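Local coordinates for protein pyoverdine synthetase F (Pseudomonas aeruginosa PAO1, PDB 6CUL) that has an alpha/beta fold built around a mixed beta sheet and binds n-(4-{[(2-amino-4-oxo-1,4-dihydroquinazolin-6-yl)methyl]amino}benzene-1-carbonyl)-d-glutamic acid in a pocket, at residues A[49-53]-A[268-272]. Numbering follows the deposited sequence.
Sequences LGDAY and LALLA
Y53 reaches from segment 49-53 to segment 268-272 on the C-terminal helix, where its hydroxyl donates a 3.0 Å hydrogen bond from OH to L268 O. From CB, the side chain sets off with CG beside the backbone N and anti to the carbonyl carbon (chi1 -65°), which directs the ring toward segment 268-272. Midway, the CD2-CE2 side of the ring has L49 CD1 of its own segment at its edge, in plane. CE2 then meets L268 CB at 3.5 Å, and CZ lies 4.0 Å from A272 CB, both approaching obliquely. At the tip, OH also touches L271 CB at 3.8 Å. The hydroxyl does not sit on a lone pair of the acceptor: it lies 37° above the carbonyl plane, with a C=O...OH angle of 118°. L268 O thus has two donors, since A272 N gives it a weak backbone bond.

L49 works beside the ring. Its CG is anti to the backbone N, and CD1 is carried to 3.5 Å from L268 CB, with A269 N close by. L268 CB therefore meets both Y53 and L49, which approach it from neighbouring directions. At the more open margin, A52 CB and A272 CB approach to 4.0 Å.

L49 and L268 both touch L40 of helix 36-46, while Y53 and L268 rest on L6 of strand 6-9. The contact thereby fastens the C-terminal helix to the connection between parallel strands 6-9 and 55-60, a beta-alpha-beta crossover of the Rossmann-like sheet order 3-2-1-4-5.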
loop_
_atom_site.group_PDB
_atom_site.type_symbol
_atom_site.label_atom_id
_atom_site.label_comp_id
_atom_site.label_asym_id
_atom_site.label_seq_id
_atom_site.Cartn_x
_atom_site.Cartn_y
_atom_site.Cartn_z
ATOM N N LEU A 49 -15.431 11.068 6.305
ATOM C CA LEU A 49 -14.388 10.209 6.751
ATOM C C LEU A 49 -13.430 11.024 7.562
ATOM O O LEU A 49 -12.827 10.530 8.493
ATOM C CB LEU A 49 -13.689 9.523 5.550
ATOM C CG LEU A 49 -12.550 8.491 5.790
ATOM C CD1 LEU A 49 -13.057 7.189 6.453
ATOM C CD2 LEU A 49 -11.775 8.123 4.544
ATOM N N GLY A 50 -13.274 12.272 7.143
ATOM C CA GLY A 50 -12.469 13.181 7.866
ATOM C C GLY A 50 -13.049 13.379 9.235
ATOM O O GLY A 50 -12.298 13.465 10.153
ATOM N N ASP A 51 -14.353 13.409 9.394
ATOM C CA ASP A 51 -14.930 13.548 10.708
ATOM C C ASP A 51 -14.534 12.427 11.680
ATOM O O ASP A 51 -14.610 12.645 12.828
ATOM C CB ASP A 51 -16.456 13.640 10.652
ATOM C CG ASP A 51 -16.944 14.857 10.003
ATOM O OD1 ASP A 51 -16.192 15.794 9.901
ATOM O OD2 ASP A 51 -18.058 14.905 9.597
ATOM N N ALA A 52 -14.212 11.254 11.193
ATOM C CA ALA A 52 -13.860 10.132 12.029
ATOM C C ALA A 52 -12.415 9.878 12.381
ATOM O O ALA A 52 -12.190 9.139 13.283
ATOM C CB ALA A 52 -14.410 8.850 11.419
ATOM N N TYR A 53 -11.484 10.447 11.646
ATOM C CA TYR A 53 -10.086 10.184 11.846
ATOM C C TYR A 53 -9.152 11.385 11.689
ATOM O O TYR A 53 -9.452 12.342 11.072
ATOM C CB TYR A 53 -9.648 9.155 10.825
ATOM C CG TYR A 53 -10.234 7.782 10.889
ATOM C CD1 TYR A 53 -9.865 6.930 11.832
ATOM C CD2 TYR A 53 -11.104 7.323 9.930
ATOM C CE1 TYR A 53 -10.355 5.677 11.883
ATOM C CE2 TYR A 53 -11.616 6.039 9.985
ATOM C CZ TYR A 53 -11.233 5.233 10.974
ATOM O OH TYR A 53 -11.668 3.990 11.089
ATOM N N LEU A 268 -12.578 2.109 6.265
ATOM C CA LEU A 268 -12.345 2.971 7.395
ATOM C C LEU A 268 -13.696 3.463 8.001
ATOM O O LEU A 268 -13.905 3.341 9.146
ATOM C CB LEU A 268 -11.404 4.140 7.044
ATOM C CG LEU A 268 -9.902 3.924 6.777
ATOM C CD1 LEU A 268 -9.187 5.152 6.258
ATOM C CD2 LEU A 268 -9.097 3.349 7.909
ATOM N N ALA A 269 -14.621 3.872 7.151
ATOM C CA ALA A 269 -15.927 4.374 7.572
ATOM C C ALA A 269 -16.662 3.366 8.401
ATOM O O ALA A 269 -17.182 3.693 9.410
ATOM C CB ALA A 269 -16.753 4.749 6.373
ATOM N N LEU A 270 -16.704 2.164 7.929
ATOM C CA LEU A 270 -17.255 1.117 8.709
ATOM C C LEU A 270 -16.434 0.854 9.939
ATOM O O LEU A 270 -16.959 0.862 10.992
ATOM C CB LEU A 270 -17.387 -0.133 7.870
ATOM C CG LEU A 270 -18.330 0.068 6.720
ATOM C CD1 LEU A 270 -17.861 -0.735 5.561
ATOM C CD2 LEU A 270 -19.752 -0.240 7.087
ATOM N N LEU A 271 -15.121 0.780 9.792
ATOM C CA LEU A 271 -14.232 0.511 10.872
ATOM C C LEU A 271 -14.290 1.529 12.005
ATOM O O LEU A 271 -13.844 1.220 13.041
ATOM C CB LEU A 271 -12.824 0.397 10.368
ATOM C CG LEU A 271 -11.794 -0.154 11.327
ATOM C CD1 LEU A 271 -12.179 -1.549 11.690
ATOM C CD2 LEU A 271 -10.361 -0.167 10.823
ATOM N N ALA A 272 -14.805 2.701 11.782
ATOM C CA ALA A 272 -14.819 3.656 12.792
ATOM C C ALA A 272 -15.737 3.373 13.957
ATOM O O ALA A 272 -15.428 3.811 15.004
ATOM C CB ALA A 272 -15.071 5.034 12.222
#